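Local coordinates for protein polysaccharide deacetylase (Bacillus anthracis, PDB 2J13) that probably removes acetyl groups from peptidoglycan of the bacterial cell wall, as a zinc-binding carbohydrate esterase of family 4, at residues G68-I73 with L101-E106; D75-K80 with A84-T89; V148-P153 with D240-N245. All coordinates share one frame; numbering follows the deposited sequence. Where two conformers were deposited one is given.

In the fold
One of the three contacts is buried and two are partly buried. Contacts 1 and 2 share helix 70-80: its first turns meet helix 97-105 in contact 1, while its later part lies on strand 84-88 in contact 2. They adjoin, with Arg-102 of contact 1 salt-bridged to Asp-75 of contact 2 and Met-103 packed on Phe-86. Contact 3 lies elsewhere, joining strand 150-151 to the C-terminal helix, yet touches contact 2 through Phe-87 and Arg-152. Chemistry follows depth: contact 2 is buried and wholly apolar, whereas the partly buried contacts 1 and 3 set apolar groups beside charged or polar ones.

Contact 1: G68-I73 with L101-E106; sequences GYTGKI and LRMKDE
Arg-102 brings NH1 of its guanidinium group obliquely against Gly-71, coming within 3.5 Å of Gly-71 CA and donating to Gly-71 O at 3.1 Å. The bond is bent, with an angle of 140° at the hydrogen, and it meets the carbonyl well to one side of the C=O direction. At Gly-71 the partner is backbone alone: the CA and the carbonyl O.

NE and NH2 are held by Glu-106, just past the end of Arg-102's own helix. Arg-102 NE gives Glu-106 OE2 a nearly straight bond of 2.8 Å, lying in the guanidinium plane, while Arg-102 NH2 reaches Glu-106 OE1 at 3.0 Å from a tilted position. This side-on, two-nitrogen grip spans about one turn and fixes the rotation of the group; a bend at chi3 (63°) turns the long arm so that it can serve both partners. Asp-75 forms a second salt bridge to NH2, and Lys-78 one to Glu-106, so the charges alternate in a small network that probably keeps all four ionised.

Deeper in, the contact turns apolar. The methyl CE of Met-103, at the end of a chain extended beyond CG, meets Thr-70 CG2 at 4.2 Å, the two side chains crossing at about a right angle. Thr-70 suits its buried place by offering that methyl here and its hydroxyl to Glu-66.

Polar groups toward the outside, apolar ones beneath: the arrangement is that of neighbouring helices on the outer layer of the (beta/alpha) barrel of the NodB homology domain.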
loop_
_atom_site.group_PDB
_atom_site.type_symbol
_atom_site.label_atom_id
_atom_site.label_comp_id
_atom_site.label_asym_id
_atom_site.label_seq_id
_atom_site.Cartn_x
_atom_site.Cartn_y
_atom_site.Cartn_z
ATOM N N GLY A 68 -6.701 -16.131 5.712
ATOM C CA GLY A 68 -5.973 -17.316 6.196
ATOM C C GLY A 68 -4.776 -17.713 5.338
ATOM O O GLY A 68 -4.154 -18.780 5.554
ATOM N N TYR A 69 -4.413 -16.866 4.380
ATOM C CA TYR A 69 -3.298 -17.190 3.467
ATOM C C TYR A 69 -2.117 -16.214 3.535
ATOM O O TYR A 69 -1.150 -16.356 2.797
ATOM C CB TYR A 69 -3.856 -17.299 2.049
ATOM C CG TYR A 69 -4.964 -18.313 2.008
ATOM C CD1 TYR A 69 -4.673 -19.661 2.138
ATOM C CD2 TYR A 69 -6.299 -17.925 1.914
ATOM C CE1 TYR A 69 -5.667 -20.610 2.154
ATOM C CE2 TYR A 69 -7.330 -18.895 1.922
ATOM C CZ TYR A 69 -6.986 -20.228 2.039
ATOM O OH TYR A 69 -7.935 -21.232 2.050
ATOM N N THR A 70 -2.201 -15.191 4.386
ATOM C CA THR A 70 -1.107 -14.239 4.448
ATOM C C THR A 70 0.211 -14.911 4.855
ATOM O O THR A 70 1.252 -14.513 4.391
ATOM C CB THR A 70 -1.458 -13.055 5.331
ATOM O OG1 THR A 70 -2.677 -12.461 4.814
ATOM C CG2 THR A 70 -0.318 -12.037 5.352
ATOM N N GLY A 71 0.169 -15.915 5.725
ATOM C CA GLY A 71 1.397 -16.614 6.117
ATOM C C GLY A 71 2.029 -17.328 4.933
ATOM O O GLY A 71 3.254 -17.376 4.813
ATOM N N LYS A 72 1.198 -17.873 4.060
ATOM C CA LYS A 72 1.672 -18.541 2.832
ATOM C C LYS A 72 2.264 -17.536 1.839
ATOM O O LYS A 72 3.276 -17.830 1.209
ATOM C CB LYS A 72 0.542 -19.356 2.194
ATOM C CG LYS A 72 0.186 -20.625 2.979
ATOM C CD LYS A 72 -1.203 -21.135 2.607
ATOM C CE LYS A 72 -1.314 -22.665 2.634
ATOM N NZ LYS A 72 -2.570 -23.169 1.991
ATOM N N ILE A 73 1.649 -16.349 1.710
ATOM C CA ILE A 73 2.234 -15.243 0.931
ATOM C C ILE A 73 3.604 -14.885 1.487
ATOM O O ILE A 73 4.581 -14.734 0.744
ATOM C CB ILE A 73 1.300 -13.967 0.953
ATOM C CG1 ILE A 73 0.049 -14.221 0.143
ATOM C CG2 ILE A 73 2.013 -12.742 0.445
ATOM C CD1 ILE A 73 0.249 -14.375 -1.298
ATOM N N LEU A 101 4.176 -9.105 13.057
ATOM C CA LEU A 101 5.543 -9.281 13.438
ATOM C C LEU A 101 6.361 -9.993 12.359
ATOM O O LEU A 101 7.531 -9.684 12.192
ATOM C CB LEU A 101 5.601 -10.013 14.784
ATOM C CG LEU A 101 5.103 -9.095 15.905
ATOM C CD1 LEU A 101 4.912 -9.876 17.193
ATOM C CD2 LEU A 101 6.100 -7.968 16.119
ATOM N N ARG A 102 5.766 -10.935 11.642
ATOM C CA ARG A 102 6.447 -11.542 10.474
ATOM C C ARG A 102 6.752 -10.489 9.424
ATOM O O ARG A 102 7.792 -10.485 8.792
ATOM C CB ARG A 102 5.590 -12.636 9.829
ATOM C CG ARG A 102 5.493 -13.937 10.637
ATOM C CD ARG A 102 5.030 -15.088 9.806
ATOM N NE ARG A 102 5.977 -15.398 8.741
ATOM C CZ ARG A 102 5.712 -16.196 7.712
ATOM N NH1 ARG A 102 4.542 -16.791 7.605
ATOM N NH2 ARG A 102 6.632 -16.403 6.788
ATOM N N MET A 103 5.815 -9.577 9.194
ATOM C CA MET A 103 6.053 -8.555 8.195
ATOM C C MET A 103 7.312 -7.737 8.513
ATOM O O MET A 103 8.174 -7.529 7.649
ATOM C CB MET A 103 4.809 -7.666 8.075
ATOM C CG MET A 103 3.603 -8.377 7.469
ATOM S SD MET A 103 2.120 -7.332 7.709
ATOM C CE MET A 103 0.800 -8.465 7.226
ATOM N N LYS A 104 7.442 -7.312 9.765
ATOM C CA LYS A 104 8.589 -6.504 10.174
ATOM C C LYS A 104 9.866 -7.344 10.211
ATOM O O LYS A 104 10.894 -6.904 9.719
ATOM C CB LYS A 104 8.336 -5.850 11.534
ATOM C CG LYS A 104 9.499 -5.014 12.075
ATOM C CD LYS A 104 10.351 -5.800 13.088
ATOM C CE LYS A 104 11.310 -4.919 13.846
ATOM N NZ LYS A 104 12.520 -4.528 13.070
ATOM N N ASP A 105 9.762 -8.537 10.763
ATOM C CA ASP A 105 10.920 -9.417 10.974
ATOM C C ASP A 105 11.496 -9.938 9.677
ATOM O O ASP A 105 12.709 -10.180 9.599
ATOM C CB ASP A 105 10.549 -10.584 11.897
ATOM C CG ASP A 105 10.239 -10.137 13.329
ATOM O OD1 ASP A 105 10.583 -8.989 13.704
ATOM O OD2 ASP A 105 9.628 -10.927 14.089
ATOM N N GLU A 106 10.657 -10.099 8.653
ATOM C CA GLU A 106 11.112 -10.643 7.359
ATOM C C GLU A 106 11.402 -9.606 6.260
ATOM O O GLU A 106 11.482 -9.946 5.078
ATOM C CB GLU A 106 10.145 -11.725 6.892
ATOM C CG GLU A 106 10.008 -12.829 7.955
ATOM C CD GLU A 106 8.915 -13.834 7.727
ATOM O OE1 GLU A 106 8.364 -13.913 6.603
ATOM O OE2 GLU A 106 8.633 -14.604 8.706
#

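Contact 2: D75-K80 with A84-T89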
loop_
_atom_site.group_PDB
_atom_site.type_symbol
_atom_site.label_atom_id
_atom_site.label_comp_id
_atom_site.label_asym_id
_atom_site.label_seq_id
_atom_site.Cartn_x
_atom_site.Cartn_y
_atom_site.Cartn_z
ATOM N N ASP A 75 5.584 -16.666 3.214
ATOM C CA ASP A 75 6.545 -17.771 2.943
ATOM C C ASP A 75 7.138 -17.640 1.517
ATOM O O ASP A 75 8.342 -17.832 1.305
ATOM C CB ASP A 75 5.860 -19.123 3.094
ATOM C CG ASP A 75 5.514 -19.481 4.539
ATOM O OD1 ASP A 75 6.082 -18.899 5.480
ATOM O OD2 ASP A 75 4.671 -20.397 4.726
ATOM N N VAL A 76 6.277 -17.381 0.533
ATOM C CA VAL A 76 6.719 -17.165 -0.838
ATOM C C VAL A 76 7.693 -15.977 -0.917
ATOM O O VAL A 76 8.752 -16.062 -1.505
ATOM C CB VAL A 76 5.553 -16.968 -1.813
ATOM C CG1 VAL A 76 6.065 -16.532 -3.162
ATOM C CG2 VAL A 76 4.695 -18.232 -1.931
ATOM N N LEU A 77 7.341 -14.840 -0.324
ATOM C CA LEU A 77 8.200 -13.661 -0.406
ATOM C C LEU A 77 9.585 -13.894 0.212
ATOM O O LEU A 77 10.595 -13.382 -0.284
ATOM C CB LEU A 77 7.501 -12.464 0.288
ATOM C CG LEU A 77 6.205 -12.010 -0.391
ATOM C CD1 LEU A 77 5.521 -10.906 0.508
ATOM C CD2 LEU A 77 6.486 -11.504 -1.782
ATOM N N LYS A 78 9.614 -14.684 1.280
ATOM C CA LYS A 78 10.845 -15.032 1.959
ATOM C C LYS A 78 11.712 -15.947 1.073
ATOM O O LYS A 78 12.894 -15.720 0.961
ATOM C CB LYS A 78 10.500 -15.726 3.273
ATOM C CG LYS A 78 11.682 -16.114 4.169
ATOM C CD LYS A 78 11.144 -16.914 5.338
ATOM C CE LYS A 78 11.616 -16.410 6.681
ATOM N NZ LYS A 78 10.617 -16.710 7.788
ATOM N N GLU A 79 11.077 -16.930 0.443
ATOM C CA GLU A 79 11.754 -17.880 -0.445
ATOM C C GLU A 79 12.369 -17.177 -1.637
ATOM O O GLU A 79 13.507 -17.479 -2.040
ATOM C CB GLU A 79 10.766 -18.928 -0.949
ATOM C CG GLU A 79 10.382 -19.974 0.088
ATOM C CD GLU A 79 9.649 -21.174 -0.498
ATOM O OE1 GLU A 79 9.626 -21.342 -1.746
ATOM O OE2 GLU A 79 9.087 -21.961 0.305
ATOM N N LYS A 80 11.609 -16.251 -2.208
ATOM C CA LYS A 80 11.986 -15.559 -3.407
ATOM C C LYS A 80 12.777 -14.289 -3.157
ATOM O O LYS A 80 13.202 -13.646 -4.110
ATOM C CB LYS A 80 10.732 -15.208 -4.220
ATOM C CG LYS A 80 9.877 -16.388 -4.610
ATOM C CD LYS A 80 10.572 -17.301 -5.569
ATOM C CE LYS A 80 9.638 -18.395 -6.004
ATOM N NZ LYS A 80 10.302 -19.244 -7.026
ATOM N N ALA A 84 7.817 -6.415 -0.001
ATOM C CA ALA A 84 6.476 -5.885 -0.233
ATOM C C ALA A 84 6.112 -4.899 0.860
ATOM O O ALA A 84 6.733 -4.874 1.933
ATOM C CB ALA A 84 5.475 -7.017 -0.256
ATOM N N THR A 85 5.125 -4.051 0.574
ATOM C CA THR A 85 4.471 -3.240 1.591
ATOM C C THR A 85 3.072 -3.833 1.826
ATOM O O THR A 85 2.336 -4.085 0.864
ATOM C CB THR A 85 4.364 -1.730 1.245
ATOM O OG1 THR A 85 5.670 -1.140 1.221
ATOM C CG2 THR A 85 3.491 -0.974 2.274
ATOM N N PHE A 86 2.726 -4.026 3.100
ATOM C CA PHE A 86 1.421 -4.476 3.563
ATOM C C PHE A 86 0.763 -3.278 4.247
ATOM O O PHE A 86 1.239 -2.822 5.297
ATOM C CB PHE A 86 1.565 -5.622 4.569
ATOM C CG PHE A 86 2.139 -6.883 3.963
ATOM C CD1 PHE A 86 3.499 -7.043 3.853
ATOM C CD2 PHE A 86 1.302 -7.864 3.477
ATOM C CE1 PHE A 86 4.030 -8.183 3.261
ATOM C CE2 PHE A 86 1.833 -9.042 2.903
ATOM C CZ PHE A 86 3.208 -9.179 2.825
ATOM N N PHE A 87 -0.320 -2.788 3.639
ATOM C CA PHE A 87 -1.095 -1.674 4.180
ATOM C C PHE A 87 -2.137 -2.243 5.101
ATOM O O PHE A 87 -3.072 -2.872 4.649
ATOM C CB PHE A 87 -1.765 -0.865 3.036
ATOM C CG PHE A 87 -0.798 -0.092 2.232
ATOM C CD1 PHE A 87 -0.382 1.162 2.629
ATOM C CD2 PHE A 87 -0.318 -0.600 1.009
ATOM C CE1 PHE A 87 0.563 1.878 1.871
ATOM C CE2 PHE A 87 0.637 0.107 0.290
ATOM C CZ PHE A 87 1.057 1.368 0.713
ATOM N N VAL A 88 -1.953 -2.044 6.404
ATOM C CA VAL A 88 -2.778 -2.686 7.451
ATOM C C VAL A 88 -3.801 -1.744 8.096
ATOM O O VAL A 88 -3.552 -0.548 8.243
ATOM C CB VAL A 88 -1.882 -3.322 8.580
ATOM C CG1 VAL A 88 -0.901 -4.337 7.943
ATOM C CG2 VAL A 88 -1.158 -2.233 9.354
ATOM N N THR A 89 -4.947 -2.297 8.480
ATOM C CA THR A 89 -5.918 -1.550 9.278
ATOM C C THR A 89 -5.759 -1.847 10.784
ATOM O O THR A 89 -5.047 -2.755 11.182
ATOM C CB THR A 89 -7.343 -1.906 8.885
ATOM O OG1 THR A 89 -7.631 -3.276 9.218
ATOM C CG2 THR A 89 -7.604 -1.641 7.374
#
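Leu-77 crosses from helix 70-80 to strand 84-88, and its side chain carries the whole contact. CB leaves the helix already directed at the strand. CG follows with chi1 at -65°, beside the backbone N and anti to the carbonyl carbon, and this setting sends the branch point onward, away from the helix. From CG, chi2 (174°) carries CD1 on in an extended line from CA, toward the strand, and of the two methyls it is CD1 that does the touching. Leu-77 CD1 sits 4.0 Å from Ala-84 CB and 3.7 Å from Phe-86 CZ, so that one methyl touches two residues, two apart on the strand and both directed at the helix. Elsewhere the Leu-77 side chain also meets Leu-59, Val-82 and Leu-221.

Phe-86 approaches Leu-77 from the opposite direction. The methyl meets the ring at its edge, near the ring plane, with Phe-86 CE1 at 4.1 Å from Leu-77 CD1; this is edge packing rather than a CH-pi contact over the face. The ring itself is held among aromatic neighbours: its plane is nearly parallel to that of Phe-61, and it meets His-108 edge-to-face. Ala-84 suits the position nearest the helix, where the two backbones approach to 8.0 Å between the CA atoms of Leu-77 and Ala-84, since its single methyl is short enough for the leucine tip to rest against it.

The elements belong to the beta-alpha-beta unit formed by strand 56-63, helix 70-80 and strand 84-88, in which the helix lies against the parallel strands it connects. With only carbon meeting carbon and all three residues buried, the contact has no directional bond to set its geometry; its cohesion rests on close fit and on the exclusion of water.

Contact 3: V148-P153 with D240-N245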
loop_
_atom_site.group_PDB
_atom_site.type_symbol
_atom_site.label_atom_id
_atom_site.label_comp_id
_atom_site.label_asym_id
_atom_site.label_seq_id
_atom_site.Cartn_x
_atom_site.Cartn_y
_atom_site.Cartn_z
ATOM N N VAL A 148 6.498 5.278 9.710
ATOM C CA VAL A 148 5.354 4.860 8.897
ATOM C C VAL A 148 5.130 5.998 7.900
ATOM O O VAL A 148 4.535 7.027 8.241
ATOM C CB VAL A 148 4.111 4.586 9.743
ATOM C CG1 VAL A 148 2.916 4.240 8.861
ATOM C CG2 VAL A 148 4.362 3.451 10.800
ATOM N N LYS A 149 5.595 5.822 6.671
ATOM C CA LYS A 149 5.655 6.873 5.656
ATOM C C LYS A 149 4.519 6.798 4.637
ATOM O O LYS A 149 4.250 7.762 3.932
ATOM C CB LYS A 149 6.963 6.736 4.861
ATOM C CG LYS A 149 8.278 6.949 5.655
ATOM C CD LYS A 149 9.358 7.506 4.733
ATOM C CE LYS A 149 9.788 6.516 3.646
ATOM N NZ LYS A 149 10.618 7.065 2.471
ATOM N N TYR A 150 3.889 5.629 4.529
ATOM C CA TYR A 150 3.023 5.304 3.380
ATOM C C TYR A 150 1.586 5.063 3.831
ATOM O O TYR A 150 1.331 4.204 4.658
ATOM C CB TYR A 150 3.572 4.090 2.625
ATOM C CG TYR A 150 5.021 4.266 2.265
ATOM C CD1 TYR A 150 5.424 5.253 1.373
ATOM C CD2 TYR A 150 5.998 3.472 2.841
ATOM C CE1 TYR A 150 6.775 5.433 1.071
ATOM C CE2 TYR A 150 7.314 3.649 2.549
ATOM C CZ TYR A 150 7.706 4.633 1.674
ATOM O OH TYR A 150 9.058 4.800 1.390
ATOM N N VAL A 151 0.656 5.790 3.214
ATOM C CA VAL A 151 -0.766 5.624 3.456
ATOM C C VAL A 151 -1.432 5.215 2.152
ATOM O O VAL A 151 -1.169 5.821 1.138
ATOM C CB VAL A 151 -1.389 6.932 4.004
ATOM C CG1 VAL A 151 -2.899 6.888 3.907
ATOM C CG2 VAL A 151 -0.902 7.141 5.442
ATOM N N ARG A 152 -2.299 4.217 2.193
ATOM C CA ARG A 152 -3.211 3.929 1.068
ATOM C C ARG A 152 -4.659 4.096 1.568
ATOM O O ARG A 152 -5.088 3.430 2.517
ATOM C CB ARG A 152 -3.000 2.521 0.544
ATOM C CG ARG A 152 -3.863 2.184 -0.667
ATOM C CD ARG A 152 -3.457 0.924 -1.305
ATOM N NE ARG A 152 -2.263 1.081 -2.112
ATOM C CZ ARG A 152 -1.531 0.051 -2.517
ATOM N NH1 ARG A 152 -1.802 -1.166 -2.073
ATOM N NH2 ARG A 152 -0.491 0.268 -3.270
ATOM N N PRO A 153 -5.423 5.004 0.953
ATOM C CA PRO A 153 -6.777 5.223 1.420
ATOM C C PRO A 153 -7.714 4.038 1.232
ATOM O O PRO A 153 -7.642 3.344 0.191
ATOM C CB PRO A 153 -7.270 6.413 0.542
ATOM C CG PRO A 153 -6.165 6.940 -0.087
ATOM C CD PRO A 153 -5.080 5.913 -0.152
ATOM N N ASP A 240 12.745 2.279 -2.014
ATOM C CA ASP A 240 13.543 2.324 -3.251
ATOM C C ASP A 240 12.890 3.249 -4.273
ATOM O O ASP A 240 13.574 4.014 -4.987
ATOM C CB ASP A 240 13.680 0.923 -3.875
ATOM C CG ASP A 240 14.441 -0.054 -3.007
ATOM O OD1 ASP A 240 15.451 0.368 -2.394
ATOM O OD2 ASP A 240 14.071 -1.272 -2.961
ATOM N N LEU A 241 11.560 3.209 -4.337
ATOM C CA LEU A 241 10.807 4.027 -5.260
ATOM C C LEU A 241 11.135 5.493 -5.007
ATOM O O LEU A 241 11.480 6.222 -5.935
ATOM C CB LEU A 241 9.293 3.812 -5.105
ATOM C CG LEU A 241 8.464 4.495 -6.202
ATOM C CD1 LEU A 241 7.160 3.748 -6.520
ATOM C CD2 LEU A 241 8.181 5.960 -5.831
ATOM N N VAL A 242 10.997 5.905 -3.755
ATOM C CA VAL A 242 11.259 7.293 -3.393
ATOM C C VAL A 242 12.689 7.697 -3.802
ATOM O O VAL A 242 12.895 8.772 -4.391
ATOM C CB VAL A 242 10.995 7.526 -1.888
ATOM C CG1 VAL A 242 11.468 8.921 -1.462
ATOM C CG2 VAL A 242 9.511 7.384 -1.607
ATOM N N LYS A 243 13.667 6.842 -3.504
ATOM C CA LYS A 243 15.059 7.088 -3.925
ATOM C C LYS A 243 15.246 7.087 -5.446
ATOM O O LYS A 243 16.031 7.890 -5.962
ATOM C CB LYS A 243 16.005 6.070 -3.306
ATOM C CG LYS A 243 16.099 6.155 -1.792
ATOM C CD LYS A 243 16.789 4.918 -1.212
ATOM C CE LYS A 243 16.549 4.778 0.288
ATOM N NZ LYS A 243 17.066 3.484 0.835
ATOM N N SER A 244 14.552 6.192 -6.158
ATOM C CA SER A 244 14.514 6.197 -7.642
ATOM C C SER A 244 14.137 7.568 -8.172
ATOM O O SER A 244 14.284 7.851 -9.370
ATOM C CB SER A 244 13.503 5.182 -8.201
ATOM O OG SER A 244 12.215 5.783 -8.431
ATOM N N ASN A 245 13.574 8.384 -7.287
ATOM C CA ASN A 245 13.493 9.813 -7.479
ATOM C C ASN A 245 12.319 10.192 -8.371
ATOM O O ASN A 245 11.189 10.308 -7.884
ATOM C CB ASN A 245 14.825 10.347 -8.023
ATOM C CG ASN A 245 15.161 11.685 -7.481
ATOM O OD1 ASN A 245 16.097 11.830 -6.692
ATOM N ND2 ASN A 245 14.382 12.688 -7.873
#
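Val-242, Tyr-150 and Lys-149 share nearly all the surface buried here, and Val-242 has the largest part of it. Its methyl CG2 is the meeting point: Tyr-150 OH lies 4.0 Å from Val-242 CG2. With chi1 of Val-242 at 171°, CG2 stands beside the backbone N, anti to the carbonyl carbon, where it projects from helix 238-243 toward the strand. A beta-branched residue gives the helix a short, stiff knob at this place.

Tyr-150 reaches out from strand 150-151 and presents the edge of its ring, the methyl lying near the ring plane; Tyr-150 CE1 is 4.3 Å from Val-242 CG2. The two side chains run at a slant to one another. The backbones are far apart, 10.7 Å between the CA atoms of Lys-149 and Val-242, and the long tyrosine side chain bridges a similar distance. Its hydroxyl finds its polar partner in Asp-239, in the same helix just before Asp-240.

Lys-149 backs the tyrosine from one face. Lys-149 CB stands 3.7 Å above the Tyr-150 ring and over its centre, so the start of the lysine chain covers the ring. In one of its two conformers Lys-149 NZ comes to 4.2 Å from Val-242 CG2 and makes a long, weak ion pair with Asp-239, both less certain approaches. A long, flexible chain suits this partly exposed place, with methylenes for the ring and an amino group that reaches toward Asp-239.

The arrangement is a strand-to-helix contact within the distorted (beta/alpha) barrel of family 4 carbohydrate esterases, in which the helix that follows strand 234-236 meets strand 150-151.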